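Alcohol dehydrogenase, zinc-containing (Thermotoga maritima, PDB 3IP1) catalyses the NAD(+)-dependent oxidation of scyllo-inosose to 3-dehydro-scyllo-inosose, a step that probably serves myo-inositol degradation. Local coordinates at residues 290-293 / 294-297. Numbering follows the deposited sequence.
Sequences TGVP and QLVW
Val292 and Leu295 meet where a loop winds into a helix, a worked example of how the first turn of a helix is fastened by backbone bonds and flanked by side-chain packing. The carbonyl O of Val292, the N-cap residue, is gripped twice: Leu295 N approaches at 2.7 Å from above the carbonyl plane, 49° out of it, whereas Val296 N lies in that plane at 3.2 Å. The next bond, from Trp297 N to Pro293 O, is weak. Beside the doubly held carbonyl the packing is close, with Val296 CG2 lying 3.6 Å from Val292 O. Pro293 and Trp297 form the buried side: Trp297, with CG anti to its backbone N (chi1 -154°), brings CB to 3.0 Å from Pro293 O, which lies at the indole edge near the ring plane.

The looser, solvent side is that of Leu295, which is exposed and sets its CG 3.8 Å from Val292 CB. Gln294 folds back over the turn: with CG between its own N and carbonyl carbon (chi1 73°) and a second bend at chi2, its amide comes back over the preceding residues, OE1 beside Val292 CA and NE2 3.4 Å from Pro293 CD. NE2 is buried by this contact and has no hydrogen-bonding partner in the model.

Upstream, Thr290 OG1 accepts from Val292 N at 2.8 Å, an ST turn, and is also hydrogen-bonded to Glu288. The Thr290 side chain lies about 6 Å from that of Glu245, which probably binds NAD(+). The whole unit follows strand 285-288 of the parallel Rossmann-type sheet and starts helix 293-306. Thr290 and Val296 rest on Leu220 of strand 216-220, while Pro293 and Trp297 pack against Ile324 of strand 324-326.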
ATOM      1  N   THR A 290      13.279 -19.025  13.691  1.00 31.44           N
ATOM      2  CA  THR A 290      13.762 -20.170  14.484  1.00 32.62           C
ATOM      3  C   THR A 290      13.798 -21.468  13.692  1.00 33.62           C
ATOM      4  O   THR A 290      14.629 -22.317  13.946  1.00 34.14           O
ATOM      5  CB  THR A 290      12.899 -20.476  15.743  1.00 32.03           C
ATOM      6  OG1 THR A 290      11.608 -20.935  15.333  1.00 32.06           O
ATOM      7  CG2 THR A 290      12.770 -19.262  16.694  1.00 31.57           C
ATOM      8  N   GLY A 291      12.867 -21.647  12.770  1.00 34.62           N
ATOM      9  CA  GLY A 291      12.731 -22.930  12.115  1.00 36.35           C
ATOM     10  C   GLY A 291      11.873 -23.887  12.933  1.00 37.86           C
ATOM     11  O   GLY A 291      11.577 -24.982  12.481  1.00 38.41           O
ATOM     12  N   VAL A 292      11.460 -23.479  14.130  1.00 38.65           N
ATOM     13  CA  VAL A 292      10.514 -24.273  14.919  1.00 39.88           C
ATOM     14  C   VAL A 292       9.201 -23.505  15.145  1.00 40.75           C
ATOM     15  O   VAL A 292       8.741 -23.373  16.288  1.00 40.49           O
ATOM     16  CB  VAL A 292      11.141 -24.816  16.254  1.00 39.73           C
ATOM     17  CG1 VAL A 292      12.098 -25.950  15.958  1.00 39.92           C
ATOM     18  CG2 VAL A 292      11.861 -23.719  17.040  1.00 39.52           C
ATOM     19  N   PRO A 293       8.579 -23.016  14.039  1.00 41.68           N
ATOM     20  CA  PRO A 293       7.391 -22.167  14.143  1.00 42.35           C
ATOM     21  C   PRO A 293       6.251 -22.875  14.838  1.00 42.73           C
ATOM     22  O   PRO A 293       5.391 -22.228  15.416  1.00 43.85           O
ATOM     23  CB  PRO A 293       7.027 -21.859  12.672  1.00 42.43           C
ATOM     24  CG  PRO A 293       7.667 -22.921  11.882  1.00 41.96           C
ATOM     25  CD  PRO A 293       8.928 -23.264  12.626  1.00 41.56           C
ATOM     26  N   GLN A 294       6.259 -24.196  14.807  1.00 42.98           N
ATOM     27  CA  GLN A 294       5.263 -24.965  15.545  1.00 42.84           C
ATOM     28  C   GLN A 294       5.509 -25.017  17.058  1.00 42.17           C
ATOM     29  O   GLN A 294       4.581 -25.306  17.810  1.00 42.71           O
ATOM     30  CB  GLN A 294       5.119 -26.368  14.951  1.00 43.09           C
ATOM     31  CG  GLN A 294       6.285 -27.307  15.234  1.00 44.88           C
ATOM     32  CD  GLN A 294       7.562 -26.960  14.470  1.00 46.65           C
ATOM     33  OE1 GLN A 294       8.651 -27.311  14.908  1.00 47.81           O
ATOM     34  NE2 GLN A 294       7.432 -26.273  13.325  1.00 46.95           N
ATOM     35  N   LEU A 295       6.735 -24.733  17.514  1.00 41.29           N
ATOM     36  CA  LEU A 295       7.007 -24.610  18.966  1.00 40.02           C
ATOM     37  C   LEU A 295       6.786 -23.195  19.513  1.00 38.88           C
ATOM     38  O   LEU A 295       6.414 -23.024  20.677  1.00 38.89           O
ATOM     39  CB  LEU A 295       8.435 -25.051  19.339  1.00 40.47           C
ATOM     40  CG  LEU A 295       9.043 -26.423  18.971  1.00 42.18           C
ATOM     41  CD1 LEU A 295      10.412 -26.594  19.656  1.00 43.51           C
ATOM     42  CD2 LEU A 295       8.120 -27.616  19.292  1.00 41.95           C
ATOM     43  N   VAL A 296       7.049 -22.177  18.694  1.00 36.99           N
ATOM     44  CA  VAL A 296       6.939 -20.795  19.172  1.00 35.17           C
ATOM     45  C   VAL A 296       5.616 -20.106  18.812  1.00 34.08           C
ATOM     46  O   VAL A 296       5.342 -19.033  19.313  1.00 33.37           O
ATOM     47  CB  VAL A 296       8.130 -19.906  18.731  1.00 35.06           C
ATOM     48  CG1 VAL A 296       9.405 -20.313  19.469  1.00 34.52           C
ATOM     49  CG2 VAL A 296       8.307 -19.943  17.210  1.00 33.67           C
ATOM     50  N   TRP A 297       4.808 -20.733  17.960  1.00 32.94           N
ATOM     51  CA  TRP A 297       3.576 -20.109  17.503  1.00 32.37           C
ATOM     52  C   TRP A 297       2.590 -19.791  18.627  1.00 32.53           C
ATOM     53  O   TRP A 297       2.038 -18.690  18.651  1.00 32.42           O
ATOM     54  CB  TRP A 297       2.877 -20.951  16.432  1.00 31.86           C
ATOM     55  CG  TRP A 297       2.027 -20.124  15.548  1.00 31.38           C
ATOM     56  CD1 TRP A 297       0.682 -19.942  15.642  1.00 30.54           C
ATOM     57  CD2 TRP A 297       2.467 -19.330  14.432  1.00 29.68           C
ATOM     58  NE1 TRP A 297       0.249 -19.093  14.650  1.00 29.55           N
ATOM     59  CE2 TRP A 297       1.327 -18.697  13.898  1.00 29.75           C
ATOM     60  CE3 TRP A 297       3.712 -19.100  13.835  1.00 28.38           C
ATOM     61  CZ2 TRP A 297       1.391 -17.849  12.777  1.00 29.42           C
ATOM     62  CZ3 TRP A 297       3.785 -18.251  12.725  1.00 28.66           C
ATOM     63  CH2 TRP A 297       2.628 -17.639  12.209  1.00 28.72           C
TER